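PDB 5O2X: glycoside hydrolase family 61 from Trichoderma reesei QM6a, which is a copper-dependent lytic polysaccharide monooxygenase of Auxiliary Activity family 9, which probably breaks glycosidic bonds of cellulose by oxidative attack. Local coordinates for residues A[70-84]-A[133-146]. Residues are numbered along the deposited sequence; the frame is centred on the assembly and turned at random. Where two conformers were deposited one is given.
With NAG (2-acetamido-2-deoxy-beta-D-glucopyranose), chain C; MAN (alpha-D-mannopyranose), chain N; MAN (alpha-D-mannopyranose), chain M.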
loop_
_atom_site.group_PDB
_atom_site.type_symbol
_atom_site.label_atom_id
_atom_site.label_comp_id
_atom_site.label_asym_id
_atom_site.label_seq_id
_atom_site.Cartn_x
_atom_site.Cartn_y
_atom_site.Cartn_z
ATOM N N LYS A 70 -8.211 -15.872 0.124
ATOM C CA LYS A 70 -9.513 -16.019 0.765
ATOM C C LYS A 70 -9.769 -14.818 1.651
ATOM O O LYS A 70 -8.864 -14.336 2.354
ATOM C CB LYS A 70 -9.563 -17.283 1.597
ATOM C CG LYS A 70 -9.492 -18.582 0.736
ATOM C CD LYS A 70 -9.482 -19.879 1.559
ATOM C CE LYS A 70 -9.869 -21.120 0.773
ATOM N NZ LYS A 70 -10.492 -22.100 1.694
ATOM N N ALA A 71 -10.994 -14.323 1.658
ATOM C CA ALA A 71 -11.373 -13.318 2.596
ATOM C C ALA A 71 -11.000 -13.797 4.002
ATOM O O ALA A 71 -11.196 -14.954 4.342
ATOM C CB ALA A 71 -12.861 -13.048 2.497
ATOM N N GLY A 72 -10.387 -12.905 4.786
ATOM C CA GLY A 72 -9.874 -13.229 6.105
ATOM C C GLY A 72 -8.369 -13.508 6.134
ATOM O O GLY A 72 -7.790 -13.491 7.193
ATOM N N ASP A 73 -7.768 -13.752 4.974
ATOM C CA ASP A 73 -6.328 -14.014 4.916
ATOM C C ASP A 73 -5.542 -12.756 5.282
ATOM O O ASP A 73 -6.006 -11.626 5.060
ATOM C CB ASP A 73 -5.910 -14.431 3.461
ATOM C CG ASP A 73 -6.345 -15.809 3.043
ATOM O OD1 ASP A 73 -6.855 -16.550 3.910
ATOM O OD2 ASP A 73 -6.116 -16.161 1.830
ATOM N N THR A 74 -4.348 -12.967 5.845
ATOM C CA THR A 74 -3.476 -11.845 6.101
ATOM C C THR A 74 -2.351 -11.829 5.063
ATOM O O THR A 74 -1.903 -12.847 4.553
ATOM C CB THR A 74 -2.896 -11.754 7.491
ATOM O OG1 THR A 74 -1.889 -12.706 7.658
ATOM C CG2 THR A 74 -3.955 -11.696 8.550
ATOM N N ILE A 75 -1.957 -10.608 4.730
ATOM C CA ILE A 75 -0.910 -10.357 3.729
ATOM C C ILE A 75 0.179 -9.536 4.410
ATOM O O ILE A 75 -0.083 -8.476 4.982
ATOM C CB ILE A 75 -1.484 -9.592 2.525
ATOM C CG1 ILE A 75 -2.607 -10.424 1.877
ATOM C CG2 ILE A 75 -0.350 -9.284 1.530
ATOM C CD1 ILE A 75 -3.221 -9.802 0.657
ATOM N N LEU A 76 1.389 -10.062 4.343
ATOM C CA LEU A 76 2.596 -9.411 4.841
ATOM C C LEU A 76 3.316 -8.770 3.675
ATOM O O LEU A 76 3.576 -9.417 2.647
ATOM C CB LEU A 76 3.474 -10.457 5.566
ATOM C CG LEU A 76 4.815 -9.927 6.077
ATOM C CD1 LEU A 76 5.187 -10.668 7.313
ATOM C CD2 LEU A 76 5.913 -10.041 4.993
ATOM N N PHE A 77 3.648 -7.486 3.830
ATOM C CA PHE A 77 4.425 -6.725 2.858
ATOM C C PHE A 77 5.859 -6.615 3.364
ATOM O O PHE A 77 6.071 -6.207 4.500
ATOM C CB PHE A 77 3.877 -5.319 2.702
ATOM C CG PHE A 77 2.444 -5.262 2.275
ATOM C CD1 PHE A 77 2.051 -5.415 0.952
ATOM C CD2 PHE A 77 1.477 -5.054 3.246
ATOM C CE1 PHE A 77 0.719 -5.356 0.615
ATOM C CE2 PHE A 77 0.158 -4.961 2.929
ATOM C CZ PHE A 77 -0.235 -5.111 1.619
ATOM N N GLN A 78 6.833 -6.952 2.510
ATOM C CA GLN A 78 8.261 -6.881 2.861
ATOM C C GLN A 78 8.928 -5.747 2.106
ATOM O O GLN A 78 9.100 -5.837 0.882
ATOM C CB GLN A 78 8.935 -8.189 2.516
ATOM C CG GLN A 78 10.446 -8.212 2.807
ATOM C CD GLN A 78 10.701 -8.255 4.291
ATOM O OE1 GLN A 78 10.404 -9.273 4.944
ATOM N NE2 GLN A 78 11.217 -7.160 4.856
ATOM N N TRP A 79 9.317 -4.693 2.822
ATOM C CA TRP A 79 10.035 -3.548 2.247
ATOM C C TRP A 79 11.548 -3.777 2.334
ATOM O O TRP A 79 12.043 -4.331 3.331
ATOM C CB TRP A 79 9.654 -2.284 2.989
ATOM C CG TRP A 79 8.281 -1.777 2.690
ATOM C CD1 TRP A 79 7.097 -2.160 3.250
ATOM C CD2 TRP A 79 7.941 -0.779 1.704
ATOM N NE1 TRP A 79 6.069 -1.455 2.679
ATOM C CE2 TRP A 79 6.559 -0.596 1.742
ATOM C CE3 TRP A 79 8.696 0.003 0.817
ATOM C CZ2 TRP A 79 5.912 0.327 0.917
ATOM C CZ3 TRP A 79 8.069 0.911 0.015
ATOM C CH2 TRP A 79 6.681 1.082 0.059
ATOM N N VAL A 80 12.237 -3.264 1.343
ATOM C CA VAL A 80 13.694 -3.214 1.321
ATOM C C VAL A 80 14.143 -1.859 0.782
ATOM O O VAL A 80 13.418 -1.224 0.013
ATOM C CB VAL A 80 14.267 -4.351 0.433
ATOM C CG1 VAL A 80 13.964 -5.699 1.030
ATOM C CG2 VAL A 80 13.803 -4.273 -0.997
ATOM N N PRO A 81 15.349 -1.394 1.144
ATOM C CA PRO A 81 16.294 -2.027 2.039
ATOM C C PRO A 81 15.900 -1.884 3.520
ATOM O O PRO A 81 15.135 -1.015 3.912
ATOM C CB PRO A 81 17.594 -1.257 1.778
ATOM C CG PRO A 81 17.103 0.128 1.456
ATOM C CD PRO A 81 15.873 -0.125 0.615
ATOM N N VAL A 82 16.466 -2.756 4.337
ATOM C CA VAL A 82 16.292 -2.714 5.771
ATOM C C VAL A 82 17.328 -1.760 6.367
ATOM O O VAL A 82 18.536 -1.957 6.105
ATOM C CB VAL A 82 16.450 -4.111 6.377
ATOM C CG1 VAL A 82 16.371 -4.081 7.893
ATOM C CG2 VAL A 82 15.445 -5.096 5.816
ATOM N N PRO A 83 16.951 -0.759 7.164
ATOM C CA PRO A 83 15.640 -0.387 7.591
ATOM C C PRO A 83 15.019 0.663 6.676
ATOM O O PRO A 83 15.675 1.526 6.110
ATOM C CB PRO A 83 15.886 0.243 8.953
ATOM C CG PRO A 83 17.214 0.930 8.796
ATOM C CD PRO A 83 17.995 -0.003 7.921
ATOM N N TRP A 84 13.680 0.696 6.673
ATOM C CA TRP A 84 12.956 1.839 6.135
ATOM C C TRP A 84 13.410 3.088 6.911
ATOM O O TRP A 84 13.515 3.041 8.125
ATOM C CB TRP A 84 11.446 1.619 6.344
ATOM C CG TRP A 84 10.639 2.805 5.910
ATOM C CD1 TRP A 84 10.115 3.774 6.708
ATOM C CD2 TRP A 84 10.359 3.198 4.568
ATOM N NE1 TRP A 84 9.530 4.763 5.966
ATOM C CE2 TRP A 84 9.654 4.414 4.639
ATOM C CE3 TRP A 84 10.605 2.634 3.304
ATOM C CZ2 TRP A 84 9.238 5.090 3.483
ATOM C CZ3 TRP A 84 10.167 3.300 2.195
ATOM C CH2 TRP A 84 9.514 4.503 2.280
ATOM N N LEU A 133 6.765 -0.927 11.533
ATOM C CA LEU A 133 7.293 -1.616 10.368
ATOM C C LEU A 133 8.788 -1.871 10.535
ATOM O O LEU A 133 9.282 -2.990 10.267
ATOM C CB LEU A 133 6.990 -0.779 9.110
ATOM C CG LEU A 133 7.594 -1.272 7.803
ATOM C CD1 LEU A 133 6.642 -1.000 6.652
ATOM C CD2 LEU A 133 8.927 -0.618 7.526
ATOM N N ILE A 134 9.546 -0.872 10.972
ATOM C CA ILE A 134 11.008 -1.025 11.137
ATOM C C ILE A 134 11.282 -2.118 12.175
ATOM O O ILE A 134 12.153 -2.976 11.980
ATOM C CB ILE A 134 11.636 0.303 11.542
ATOM C CG1 ILE A 134 11.559 1.287 10.366
ATOM C CG2 ILE A 134 13.067 0.130 12.010
ATOM C CD1 ILE A 134 11.741 2.752 10.757
ATOM N N SER A 135 10.553 -2.096 13.296
ATOM C CA SER A 135 10.785 -3.073 14.349
ATOM C C SER A 135 10.541 -4.498 13.884
ATOM O O SER A 135 11.235 -5.407 14.300
ATOM C CB SER A 135 9.855 -2.729 15.514
ATOM O OG SER A 135 10.028 -3.693 16.538
ATOM N N ASN A 136 9.555 -4.694 13.015
ATOM C CA ASN A 136 9.198 -6.018 12.522
ATOM C C ASN A 136 9.909 -6.372 11.230
ATOM O O ASN A 136 9.339 -6.901 10.285
ATOM C CB ASN A 136 7.663 -6.091 12.369
ATOM C CG ASN A 136 6.958 -6.035 13.716
ATOM O OD1 ASN A 136 5.951 -5.271 13.868
ATOM N ND2 ASN A 136 7.400 -6.776 14.634
ATOM N N ASN A 137 11.225 -6.086 11.212
ATOM C CA ASN A 137 12.073 -6.389 10.060
ATOM C C ASN A 137 11.479 -5.870 8.756
ATOM O O ASN A 137 11.541 -6.551 7.722
ATOM C CB ASN A 137 12.467 -7.862 9.933
ATOM C CG ASN A 137 13.633 -8.030 8.978
ATOM O OD1 ASN A 137 14.582 -7.229 9.014
ATOM N ND2 ASN A 137 13.592 -9.052 8.140
ATOM N N ASN A 138 10.977 -4.628 8.780
ATOM C CA ASN A 138 10.550 -3.966 7.577
ATOM C C ASN A 138 9.299 -4.568 6.946
ATOM O O ASN A 138 9.138 -4.595 5.731
ATOM C CB ASN A 138 11.686 -3.853 6.520
ATOM C CG ASN A 138 12.338 -2.507 6.461
ATOM O OD1 ASN A 138 12.496 -1.812 7.480
ATOM N ND2 ASN A 138 12.712 -2.120 5.248
ATOM N N THR A 139 8.371 -5.015 7.819
ATOM C CA THR A 139 7.142 -5.610 7.337
ATOM C C THR A 139 5.940 -4.877 7.884
ATOM O O THR A 139 5.977 -4.220 8.933
ATOM C CB THR A 139 7.041 -7.106 7.659
ATOM O OG1 THR A 139 6.911 -7.328 9.070
ATOM C CG2 THR A 139 8.217 -7.878 7.098
ATOM N N TRP A 140 4.818 -5.067 7.173
ATOM C CA TRP A 140 3.484 -4.611 7.600
ATOM C C TRP A 140 2.530 -5.712 7.266
ATOM O O TRP A 140 2.642 -6.335 6.195
ATOM C CB TRP A 140 3.078 -3.320 6.895
ATOM C CG TRP A 140 1.840 -2.707 7.448
ATOM C CD1 TRP A 140 0.563 -2.747 6.925
ATOM C CD2 TRP A 140 1.725 -2.016 8.692
ATOM N NE1 TRP A 140 -0.310 -2.106 7.745
ATOM C CE2 TRP A 140 0.354 -1.648 8.851
ATOM C CE3 TRP A 140 2.636 -1.658 9.691
ATOM C CZ2 TRP A 140 -0.107 -0.929 9.965
ATOM C CZ3 TRP A 140 2.188 -0.943 10.766
ATOM C CH2 TRP A 140 0.836 -0.608 10.919
ATOM N N VAL A 141 1.533 -5.957 8.140
ATOM C CA VAL A 141 0.507 -6.976 7.940
ATOM C C VAL A 141 -0.846 -6.322 7.801
ATOM O O VAL A 141 -1.226 -5.508 8.643
ATOM C CB VAL A 141 0.493 -7.970 9.121
ATOM C CG1 VAL A 141 -0.621 -9.008 8.956
ATOM C CG2 VAL A 141 1.849 -8.658 9.205
ATOM N N VAL A 142 -1.590 -6.698 6.743
ATOM C CA VAL A 142 -3.000 -6.276 6.566
ATOM C C VAL A 142 -3.846 -7.530 6.466
ATOM O O VAL A 142 -3.415 -8.537 5.929
ATOM C CB VAL A 142 -3.149 -5.327 5.335
ATOM C CG1 VAL A 142 -3.031 -6.091 4.030
ATOM C CG2 VAL A 142 -4.437 -4.511 5.401
ATOM N N LYS A 143 -5.086 -7.421 6.932
ATOM C CA LYS A 143 -6.054 -8.493 6.811
ATOM C C LYS A 143 -7.106 -8.168 5.763
ATOM O O LYS A 143 -7.721 -7.093 5.808
ATOM C CB LYS A 143 -6.690 -8.770 8.168
ATOM C CG LYS A 143 -7.782 -9.818 8.090
ATOM C CD LYS A 143 -8.288 -10.224 9.470
ATOM C CE LYS A 143 -9.685 -10.837 9.417
ATOM N NZ LYS A 143 -10.251 -11.112 10.780
ATOM N N ILE A 144 -7.299 -9.082 4.820
ATOM C CA ILE A 144 -8.414 -8.922 3.884
ATOM C C ILE A 144 -9.717 -9.190 4.685
ATOM O O ILE A 144 -9.842 -10.230 5.333
ATOM C CB ILE A 144 -8.286 -9.905 2.736
ATOM C CG1 ILE A 144 -6.972 -9.675 1.985
ATOM C CG2 ILE A 144 -9.484 -9.799 1.819
ATOM C CD1 ILE A 144 -6.735 -8.283 1.460
ATOM N N PRO A 145 -10.662 -8.249 4.705
ATOM C CA PRO A 145 -11.859 -8.408 5.574
ATOM C C PRO A 145 -12.537 -9.748 5.369
ATOM O O PRO A 145 -12.715 -10.204 4.237
ATOM C CB PRO A 145 -12.729 -7.239 5.137
ATOM C CG PRO A 145 -11.759 -6.168 4.745
ATOM C CD PRO A 145 -10.645 -6.933 4.044
ATOM N N ASP A 146 -12.952 -10.360 6.477
ATOM C CA ASP A 146 -13.622 -11.644 6.437
ATOM C C ASP A 146 -14.861 -11.644 5.553
ATOM O O ASP A 146 -15.157 -12.656 4.922
ATOM C CB ASP A 146 -14.071 -12.049 7.863
ATOM C CG ASP A 146 -12.944 -12.383 8.803
ATOM O OD1 ASP A 146 -12.083 -13.141 8.393
ATOM O OD2 ASP A 146 -12.950 -11.971 9.992
HETATM C C1 NAG C . 14.619 -9.281 7.127
HETATM C C2 NAG C . 15.076 -10.707 7.041
HETATM C C3 NAG C . 16.171 -10.789 5.980
HETATM C C4 NAG C . 15.703 -10.259 4.655
HETATM C C5 NAG C . 15.056 -8.891 4.809
HETATM C C6 NAG C . 14.315 -8.470 3.574
HETATM C C7 NAG C . 15.339 -12.399 8.769
HETATM C C8 NAG C . 15.915 -12.728 10.109
HETATM N N2 NAG C . 15.557 -11.168 8.320
HETATM O O3 NAG C . 16.656 -12.132 5.819
HETATM O O4 NAG C . 16.792 -10.153 3.716
HETATM O O5 NAG C . 14.055 -8.929 5.870
HETATM O O6 NAG C . 13.356 -9.438 3.178
HETATM O O7 NAG C . 14.665 -13.219 8.124
HETATM C C1 MAN N . 2.916 -15.374 9.021
HETATM C C2 MAN N . 2.413 -15.665 7.616
HETATM C C3 MAN N . 2.132 -14.339 6.873
HETATM C C4 MAN N . 1.168 -13.508 7.691
HETATM C C5 MAN N . 1.781 -13.277 9.067
HETATM C C6 MAN N . 0.873 -12.522 9.994
HETATM O O2 MAN N . 1.230 -16.439 7.649
HETATM O O3 MAN N . 1.628 -14.630 5.574
HETATM O O4 MAN N . 0.942 -12.275 7.022
HETATM O O5 MAN N . 2.049 -14.504 9.718
HETATM O O6 MAN N . -0.437 -13.145 10.045
HETATM C C1 MAN M . 9.796 -10.483 9.048
HETATM C C2 MAN M . 10.064 -11.134 7.721
HETATM C C3 MAN M . 10.264 -12.626 7.871
HETATM C C4 MAN M . 11.290 -12.953 8.926
HETATM C C5 MAN M . 10.984 -12.194 10.212
HETATM C C6 MAN M . 12.078 -12.332 11.243
HETATM O O2 MAN M . 11.248 -10.530 7.189
HETATM O O3 MAN M . 10.659 -13.209 6.620
HETATM O O4 MAN M . 11.250 -14.363 9.186
HETATM O O5 MAN M . 10.796 -10.801 9.986
HETATM O O6 MAN M . 11.677 -11.757 12.488
#
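N138 plugs the hollow where 74-80 runs into the bend 81-84, and its amide shows how one polar side chain can pin a loop. ND2 donates to W79 O at 3.0 Å, from above that carbonyl's plane, and more weakly to P81 O; OD1, through an in-plane lone pair, takes the N-H of W84 at 2.9 Å. Two cis peptide bonds, before P81 and P83, help turn the chain around this plug. Beside it, L133 acts as a forked knob: CD1 lies 3.6 Å from W79 CD1, while CD2 presses on W84 CB. W84 goes on to meet Y174, a copper ligand, edge to face.

Beyond the plug, 139-143 is the edge strand of one sheet of the AA9 beta-sandwich, paired antiparallel with 74-80 (159°). The inward side carries I75, F77, W140 and V142. In the conformer modelled here, V142 CG1 lies 3.6 Å from F77 CE2, and H157 of the other sheet stacks on the phenyl ring. Further along, I75 CD1 butts against I144 CD1.

The side with T74, L76, Q78, T139 and V141 meets sugar: T74 OG1 hydrogen-bonds O4 and O6 of one mannose. The chain of Q78 bends at chi2 (72°), so that NE2 donates a hydrogen bond to N137 O (2.9 Å), which lies nearly in the Q78 amide plane, while OE1 accepts from O2 of a second mannose. N137 carries the N-linked NAG, and CG2 of T139 abuts C1 of that second mannose. At the far end G72 has no side chain, leaving room for D146 OD1 3.2 Å from its CA; in the modelled conformer, K143 NZ reaches D146 OD2 in a salt bridge.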